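Local coordinates for protein Vv2_1132 (Vibrio vulnificus CMCP6, PDB 5Y9S) that probably regulates transcription as a tetrameric LysR-type factor, binding DNA through an N-terminal winged helix-turn-helix domain and sensing a ligand through a periplasmic-binding-protein-like domain, at residues D[9-12]-D[13-17]; D[45-48]-D[49-52]; D[70-73]-D[74-78]; D[80-83]-D[84-87]. All coordinates share one frame; numbering follows the deposited sequence.

Contact 1 of 4, residues D[9-12]-D[13-17]; sequences LEFK and WLEDF
The side chain of E10 lies over one face of the W13 indole, at the N-terminal start of helix 11-22. This is the first helix of the LysR-family helix-turn-helix domain. E10 CB sits 3.5 Å from the centroid of the five-membered ring of W13, only 15° off the ring normal, a CH-pi contact. E10 CG follows above the CE2-CZ2 bond. CG of W13 stands anti to its carbonyl carbon (chi1 -67°), which turns the indole back beneath the residues that lead into the helix. L9 CD1 then meets W13 CE3 at 3.5 Å, the two side chains running past each other in opposite directions.

K12 CB lies 3.5 Å from W13 N. The K12 chain bends at chi3 and packs on R43 and on P8 of the second subunit. The first turn is tied by W13 N to E10 O and L14 N to F11 O, both 3.1 Å long. From K12 the pattern is alpha-helical, with D16 N bonded to K12 O at 2.9 Å. The carboxylate of D16 turns to R43 and R33 in salt bridges, and R33 also bonds K12 O. The indole of W13 meets that of W50 on helix 37-51, while L9 packs on V83 of the second subunit. The F11 ring and the E15 carboxylate are inclined by 65°, and E15 OE2 comes to 3.0 Å from F11 CE2.

Contact 2 of 4, residues D[45-48]-D[49-52]; sequences QALE and VWIG
Q45 O takes the amide of V49 in a 2.8 Å bond from V49 N, nearly straight at 176°. The same oxygen is touched by the V49 side chain, whose CG2 comes to 3.2 Å from Q45 O. That branch is anti to the carbonyl carbon of V49, and this turns it back along the helix toward the preceding turn. W50 N reaches A46 O at 2.8 Å, and I51 N reaches L47 O at 3.0 Å.

These bonds belong to the last two turns of helix 37-51, which corresponds to the recognition helix of the LysR helix-turn-helix. G52 ends it. Its phi is positive, 94°, a backbone shape that suits glycine, and its N still bonds E48 O at 2.9 Å. I51 CG2 lies 3.3 Å from the same E48 O, so the carbonyl meets both an amide and a methyl. The E48 carboxylate points elsewhere: its OE1 accepts from the backbone N of L55 and of F56, joining the helix end to the chain that follows. The W50 indole extends from the turn toward the second subunit. There K87 makes a cation-pi contact with this indole and bonds W50 O through its NZ.

Contact 3 of 4, residues D[70-73]-D[74-78]; sequences QKFV and PYAEN
F72 O accepts two amides across this kinked turn of helix 67-90. A76 N bonds it at 3.2 Å, and Y75 N gives a weaker bond at an angle of 121°. The kink comes from P74. Proline has no N-H, so the usual bond to Q70 O is absent; P74 CD lies 3.9 Å from that oxygen instead. K71 O receives no amide from Y75 either. It faces carbon: P74 CD on one hand and the rim of the Y75 ring on the other, with Y75 CD1 3.2 Å away and the oxygen near the ring plane. Regular bonding resumes with A76 N on F72 O and continues with E77 N on V73 O at 3.2 Å.

P74 CD sits close to V73 CB (3.4 Å), as the bonded proline ring requires. V73 and E77 point the same way, side by side, and V73 CG1 lies 4.0 Å from E77 CD. The polar ends of Y75 and E77 find partners on other chains: Y75 OH bonds D89 of the second subunit, and E77 OE2 bonds S167 of the third.

The buried side is apolar. F72 CE2 meets A76 CB at 3.7 Å, with the F72 ring set edge-to-face against F17. F72 also touches L47 and I51 of helix 37-51, A76 packs on L14 and F17 of helix 11-22, and V73 reaches L65 of strand 64-65.

Contact 4 of 4, residues D[80-83]-D[84-87]; sequences LNQV and KVTK
K84 comes first, and its N bonds L80 O at 3.0 Å in an almost straight line of 177°. Its side chain bends at chi3 and chi4 and swings round beside N81, where K84 NZ lies 3.5 Å from N81 OD1. V85 N follows with a 2.8 Å bond to N81 O. The two branches of V85 part: CG2 lies against N81, 3.8 Å from its OD1, and CG1 rests 3.9 Å from Q82 NE2. The Q82 chain folds at chi2 to bring its amide there.

This is the C-terminal part of helix 67-90, the long linker helix through which LysR-type subunits characteristically pair. Here V83 packs on L79 and Q82 on N78 of the second subunit, while V85 touches R42 of the fourth.

T86 grips Q82 O twice. Its OG1 donates at 2.8 Å, nearly in line with the carbonyl, and its N adds a bond from well above the carbonyl plane. The hydroxyl gets there because OG1 is anti to the carbonyl carbon of T86 (chi1 -65°), turned back toward the preceding turn. Last, K87 N bonds V83 O at 3.1 Å, and the K87 side chain runs out toward the second subunit, to W50.

All four contacts are local helical turns, partly buried, in the N-terminal region. Contacts 1 and 2 join helices 11-22 and 37-51 through aromatic packing; contact 3 adds helix 67-90 to the same apolar core. Contact 4, further along helix 67-90, touches contact 1 through F11, L80 and V83, but lies about 10 Å from contact 2 at the nearest atoms. Their chemistry differs: contact 1 is a helix start with an aromatic face, contact 2 a glycine-ended turn, contact 3 a proline kink, and contact 4 a regular turn with a hydroxyl-to-carbonyl bond. Each also touches the second subunit.

Contact 1 of 4, residues D[9-12]-D[13-17]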
# COMPACT_ATOMS: atom_id res chain seq x y z
N LEU D 9 9.49 6.87 -12.86
CA LEU D 9 8.72 5.67 -13.15
C LEU D 9 7.44 6.06 -13.87
O LEU D 9 6.79 7.05 -13.52
CB LEU D 9 8.39 4.91 -11.87
CG LEU D 9 7.28 3.88 -11.90
CD1 LEU D 9 7.81 2.57 -12.41
CD2 LEU D 9 6.75 3.72 -10.49
N GLU D 10 7.06 5.28 -14.87
CA GLU D 10 5.86 5.55 -15.63
C GLU D 10 4.76 4.59 -15.21
O GLU D 10 4.95 3.38 -15.20
CB GLU D 10 6.12 5.44 -17.13
CG GLU D 10 7.14 6.44 -17.62
CD GLU D 10 6.71 7.15 -18.88
OE1 GLU D 10 5.53 7.02 -19.26
OE2 GLU D 10 7.56 7.82 -19.49
N PHE D 11 3.60 5.15 -14.89
CA PHE D 11 2.53 4.36 -14.30
C PHE D 11 2.15 3.20 -15.20
O PHE D 11 1.90 2.09 -14.71
CB PHE D 11 1.33 5.28 -14.02
CG PHE D 11 0.04 4.55 -13.82
CD1 PHE D 11 -0.30 4.06 -12.58
CD2 PHE D 11 -0.86 4.39 -14.88
CE1 PHE D 11 -1.51 3.39 -12.40
CE2 PHE D 11 -2.05 3.72 -14.70
CZ PHE D 11 -2.38 3.22 -13.45
N LYS D 12 2.08 3.42 -16.52
CA LYS D 12 1.52 2.35 -17.34
C LYS D 12 2.48 1.17 -17.55
O LYS D 12 2.03 0.11 -17.99
CB LYS D 12 1.03 2.87 -18.70
CG LYS D 12 1.80 4.03 -19.28
CD LYS D 12 1.13 4.51 -20.55
CE LYS D 12 0.06 5.58 -20.26
NZ LYS D 12 -0.79 5.90 -21.46
N TRP D 13 3.77 1.32 -17.21
CA TRP D 13 4.69 0.18 -17.14
C TRP D 13 4.13 -0.94 -16.26
O TRP D 13 4.34 -2.13 -16.53
CB TRP D 13 6.04 0.62 -16.56
CG TRP D 13 6.83 1.56 -17.43
CD1 TRP D 13 6.60 1.85 -18.75
CD2 TRP D 13 7.97 2.34 -17.04
NE1 TRP D 13 7.54 2.75 -19.19
CE2 TRP D 13 8.39 3.07 -18.17
CE3 TRP D 13 8.68 2.50 -15.84
CZ2 TRP D 13 9.48 3.93 -18.14
CZ3 TRP D 13 9.76 3.35 -15.81
CH2 TRP D 13 10.16 4.05 -16.96
N LEU D 14 3.43 -0.57 -15.19
CA LEU D 14 2.94 -1.57 -14.25
C LEU D 14 1.92 -2.48 -14.90
O LEU D 14 2.06 -3.71 -14.87
CB LEU D 14 2.35 -0.88 -13.03
CG LEU D 14 3.30 0.11 -12.38
CD1 LEU D 14 2.61 0.79 -11.22
CD2 LEU D 14 4.53 -0.61 -11.90
N GLU D 15 0.87 -1.91 -15.49
CA GLU D 15 -0.08 -2.77 -16.21
C GLU D 15 0.59 -3.41 -17.41
O GLU D 15 0.29 -4.57 -17.72
CB GLU D 15 -1.32 -1.97 -16.63
CG GLU D 15 -1.65 -0.79 -15.72
CD GLU D 15 -2.87 0.03 -16.18
OE1 GLU D 15 -3.92 -0.59 -16.46
OE2 GLU D 15 -2.78 1.29 -16.27
N ASP D 16 1.51 -2.70 -18.07
CA ASP D 16 2.32 -3.35 -19.11
C ASP D 16 2.94 -4.62 -18.57
O ASP D 16 2.81 -5.70 -19.15
CB ASP D 16 3.43 -2.41 -19.60
CG ASP D 16 2.90 -1.29 -20.45
OD1 ASP D 16 1.74 -1.38 -20.86
OD2 ASP D 16 3.64 -0.30 -20.70
N PHE D 17 3.58 -4.50 -17.40
CA PHE D 17 4.22 -5.65 -16.78
C PHE D 17 3.21 -6.76 -16.50
O PHE D 17 3.40 -7.90 -16.93
CB PHE D 17 4.94 -5.22 -15.51
CG PHE D 17 5.35 -6.37 -14.65
CD1 PHE D 17 6.56 -7.03 -14.87
CD2 PHE D 17 4.52 -6.83 -13.63
CE1 PHE D 17 6.93 -8.11 -14.08
CE2 PHE D 17 4.87 -7.92 -12.86
CZ PHE D 17 6.09 -8.55 -13.07

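Contact 2 of 4, residues D[45-48]-D[49-52]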
# COMPACT_ATOMS: atom_id res chain seq x y z
N GLN D 45 11.08 -2.37 -22.06
CA GLN D 45 12.51 -2.15 -21.95
C GLN D 45 12.81 -0.98 -21.03
O GLN D 45 13.69 -1.07 -20.17
CB GLN D 45 13.10 -1.94 -23.35
CG GLN D 45 14.39 -1.16 -23.36
CD GLN D 45 15.08 -1.22 -24.72
OE1 GLN D 45 14.44 -0.98 -25.75
NE2 GLN D 45 16.37 -1.55 -24.74
N ALA D 46 12.05 0.12 -21.15
CA ALA D 46 12.22 1.24 -20.23
C ALA D 46 11.97 0.81 -18.78
O ALA D 46 12.69 1.24 -17.87
CB ALA D 46 11.30 2.39 -20.60
N LEU D 47 10.96 -0.02 -18.55
CA LEU D 47 10.71 -0.52 -17.20
C LEU D 47 11.89 -1.33 -16.69
O LEU D 47 12.24 -1.26 -15.51
CB LEU D 47 9.44 -1.37 -17.16
CG LEU D 47 9.21 -2.15 -15.87
CD1 LEU D 47 9.09 -1.22 -14.64
CD2 LEU D 47 8.00 -2.99 -15.99
N GLU D 48 12.52 -2.12 -17.57
CA GLU D 48 13.65 -2.92 -17.10
C GLU D 48 14.88 -2.05 -16.86
O GLU D 48 15.57 -2.22 -15.85
CB GLU D 48 13.94 -4.06 -18.09
CG GLU D 48 12.88 -5.18 -17.97
CD GLU D 48 13.19 -6.47 -18.73
OE1 GLU D 48 12.75 -7.54 -18.26
OE2 GLU D 48 13.86 -6.43 -19.78
N VAL D 49 15.14 -1.10 -17.76
CA VAL D 49 16.21 -0.11 -17.53
C VAL D 49 16.00 0.60 -16.20
O VAL D 49 16.93 0.73 -15.39
CB VAL D 49 16.25 0.90 -18.69
CG1 VAL D 49 17.22 2.03 -18.34
CG2 VAL D 49 16.66 0.22 -19.99
N TRP D 50 14.78 1.07 -15.96
CA TRP D 50 14.49 1.81 -14.74
C TRP D 50 14.74 0.97 -13.49
O TRP D 50 15.45 1.41 -12.58
CB TRP D 50 13.05 2.31 -14.77
CG TRP D 50 12.70 3.12 -13.57
CD1 TRP D 50 12.94 4.45 -13.38
CD2 TRP D 50 12.05 2.66 -12.38
NE1 TRP D 50 12.45 4.85 -12.16
CE2 TRP D 50 11.89 3.78 -11.53
CE3 TRP D 50 11.55 1.42 -11.97
CZ2 TRP D 50 11.30 3.68 -10.28
CZ3 TRP D 50 10.94 1.33 -10.75
CH2 TRP D 50 10.84 2.45 -9.90
N ILE D 51 14.15 -0.22 -13.42
CA ILE D 51 14.31 -1.06 -12.23
C ILE D 51 15.74 -1.59 -12.07
O ILE D 51 16.13 -1.98 -10.97
CB ILE D 51 13.33 -2.25 -12.27
CG1 ILE D 51 13.13 -2.82 -10.86
CG2 ILE D 51 13.90 -3.33 -13.18
CD1 ILE D 51 12.30 -1.98 -9.93
N GLY D 52 16.54 -1.65 -13.15
CA GLY D 52 17.93 -2.06 -13.08
C GLY D 52 18.23 -3.53 -13.34
O GLY D 52 19.41 -3.89 -13.49

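Contact 3 of 4, residues D[70-73]-D[74-78]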
# COMPACT_ATOMS: atom_id res chain seq x y z
N GLN D 70 9.62 -12.17 -10.36
CA GLN D 70 8.73 -12.79 -9.40
C GLN D 70 8.63 -11.97 -8.13
O GLN D 70 7.53 -11.76 -7.61
CB GLN D 70 9.19 -14.22 -9.12
CG GLN D 70 8.57 -15.14 -10.15
CD GLN D 70 8.95 -16.58 -9.97
OE1 GLN D 70 10.00 -16.89 -9.40
NE2 GLN D 70 8.10 -17.47 -10.46
N LYS D 71 9.76 -11.44 -7.64
CA LYS D 71 9.67 -10.49 -6.53
C LYS D 71 8.98 -9.19 -6.92
O LYS D 71 8.44 -8.51 -6.05
CB LYS D 71 11.05 -10.18 -5.98
CG LYS D 71 11.92 -11.43 -5.71
CD LYS D 71 11.76 -11.89 -4.26
CE LYS D 71 12.92 -12.79 -3.85
NZ LYS D 71 12.85 -14.10 -4.58
N PHE D 72 8.99 -8.82 -8.21
CA PHE D 72 8.41 -7.55 -8.62
C PHE D 72 6.88 -7.58 -8.63
O PHE D 72 6.25 -6.52 -8.58
CB PHE D 72 8.93 -7.16 -10.01
CG PHE D 72 8.57 -5.75 -10.43
CD1 PHE D 72 9.26 -4.66 -9.93
CD2 PHE D 72 7.52 -5.53 -11.31
CE1 PHE D 72 8.92 -3.36 -10.32
CE2 PHE D 72 7.16 -4.21 -11.69
CZ PHE D 72 7.86 -3.14 -11.19
N VAL D 73 6.28 -8.77 -8.66
CA VAL D 73 4.83 -8.88 -8.81
C VAL D 73 4.10 -8.07 -7.73
O VAL D 73 3.30 -7.20 -8.11
CB VAL D 73 4.38 -10.35 -8.84
CG1 VAL D 73 2.89 -10.43 -8.79
CG2 VAL D 73 4.90 -11.05 -10.14
N PRO D 74 4.34 -8.25 -6.42
CA PRO D 74 3.58 -7.45 -5.43
C PRO D 74 3.83 -5.96 -5.54
O PRO D 74 2.94 -5.17 -5.18
CB PRO D 74 4.05 -7.99 -4.07
CG PRO D 74 5.42 -8.61 -4.38
CD PRO D 74 5.24 -9.21 -5.75
N TYR D 75 5.01 -5.52 -5.99
CA TYR D 75 5.25 -4.08 -6.07
C TYR D 75 4.33 -3.45 -7.12
O TYR D 75 3.68 -2.43 -6.87
CB TYR D 75 6.73 -3.81 -6.40
CG TYR D 75 7.69 -4.17 -5.28
CD1 TYR D 75 8.17 -5.47 -5.15
CD2 TYR D 75 8.10 -3.22 -4.34
CE1 TYR D 75 9.04 -5.83 -4.14
CE2 TYR D 75 8.98 -3.56 -3.30
CZ TYR D 75 9.44 -4.88 -3.22
OH TYR D 75 10.29 -5.25 -2.23
N ALA D 76 4.25 -4.08 -8.29
CA ALA D 76 3.39 -3.54 -9.34
C ALA D 76 1.93 -3.54 -8.92
O ALA D 76 1.21 -2.57 -9.14
CB ALA D 76 3.59 -4.34 -10.63
N GLU D 77 1.47 -4.62 -8.27
CA GLU D 77 0.07 -4.68 -7.85
C GLU D 77 -0.23 -3.66 -6.75
O GLU D 77 -1.25 -2.96 -6.80
CB GLU D 77 -0.30 -6.09 -7.40
CG GLU D 77 -0.11 -7.18 -8.50
CD GLU D 77 -0.58 -8.57 -8.04
OE1 GLU D 77 -1.07 -9.36 -8.88
OE2 GLU D 77 -0.44 -8.87 -6.82
N ASN D 78 0.65 -3.53 -5.76
CA ASN D 78 0.38 -2.56 -4.69
C ASN D 78 0.30 -1.14 -5.26
O ASN D 78 -0.63 -0.39 -4.97
CB ASN D 78 1.44 -2.68 -3.59
CG ASN D 78 1.37 -4.04 -2.86
OD1 ASN D 78 0.29 -4.57 -2.62
ND2 ASN D 78 2.53 -4.59 -2.50

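Contact 4 of 4, residues D[80-83]-D[84-87]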
# COMPACT_ATOMS: atom_id res chain seq x y z
N LEU D 80 -0.28 -0.14 -8.45
CA LEU D 80 -1.51 -0.08 -9.22
C LEU D 80 -2.70 0.13 -8.30
O LEU D 80 -3.47 1.08 -8.47
CB LEU D 80 -1.66 -1.35 -10.04
CG LEU D 80 -2.03 -1.17 -11.50
CD1 LEU D 80 -1.20 -0.07 -12.13
CD2 LEU D 80 -1.76 -2.48 -12.19
N ASN D 81 -2.83 -0.74 -7.30
CA ASN D 81 -3.96 -0.64 -6.37
C ASN D 81 -3.94 0.68 -5.60
O ASN D 81 -4.97 1.35 -5.44
CB ASN D 81 -3.94 -1.82 -5.40
CG ASN D 81 -4.96 -1.67 -4.28
OD1 ASN D 81 -6.17 -1.78 -4.52
ND2 ASN D 81 -4.48 -1.39 -3.07
N GLN D 82 -2.76 1.11 -5.15
CA GLN D 82 -2.70 2.36 -4.41
C GLN D 82 -3.01 3.57 -5.30
O GLN D 82 -3.50 4.60 -4.81
CB GLN D 82 -1.34 2.52 -3.76
CG GLN D 82 -1.27 3.64 -2.74
CD GLN D 82 -2.30 3.51 -1.61
OE1 GLN D 82 -2.31 2.53 -0.85
NE2 GLN D 82 -3.17 4.52 -1.50
N VAL D 83 -2.75 3.47 -6.60
CA VAL D 83 -3.08 4.58 -7.47
C VAL D 83 -4.58 4.62 -7.73
O VAL D 83 -5.21 5.68 -7.63
CB VAL D 83 -2.28 4.50 -8.78
CG1 VAL D 83 -2.92 5.37 -9.83
CG2 VAL D 83 -0.83 4.92 -8.50
N LYS D 84 -5.17 3.46 -8.05
CA LYS D 84 -6.62 3.37 -8.22
C LYS D 84 -7.35 3.78 -6.94
O LYS D 84 -8.33 4.53 -6.98
CB LYS D 84 -7.00 1.95 -8.64
CG LYS D 84 -8.46 1.60 -8.39
CD LYS D 84 -8.75 0.13 -8.71
CE LYS D 84 -9.60 -0.52 -7.63
NZ LYS D 84 -8.79 -1.43 -6.77
N VAL D 85 -6.88 3.31 -5.79
CA VAL D 85 -7.50 3.70 -4.53
C VAL D 85 -7.42 5.21 -4.34
O VAL D 85 -8.35 5.81 -3.77
CB VAL D 85 -6.84 2.91 -3.37
CG1 VAL D 85 -6.92 3.64 -2.09
CG2 VAL D 85 -7.52 1.53 -3.24
N THR D 86 -6.34 5.85 -4.82
CA THR D 86 -6.23 7.31 -4.66
C THR D 86 -7.32 8.00 -5.46
O THR D 86 -7.92 8.97 -4.99
CB THR D 86 -4.86 7.84 -5.09
OG1 THR D 86 -3.87 7.32 -4.20
CG2 THR D 86 -4.81 9.40 -5.03
N LYS D 87 -7.59 7.48 -6.66
CA LYS D 87 -8.59 8.07 -7.52
C LYS D 87 -9.99 7.88 -6.94
O LYS D 87 -10.80 8.82 -6.95
CB LYS D 87 -8.49 7.44 -8.93
CG LYS D 87 -9.27 8.17 -10.01
CD LYS D 87 -8.32 8.90 -10.99
CE LYS D 87 -9.14 9.76 -11.96
NZ LYS D 87 -8.36 10.42 -13.05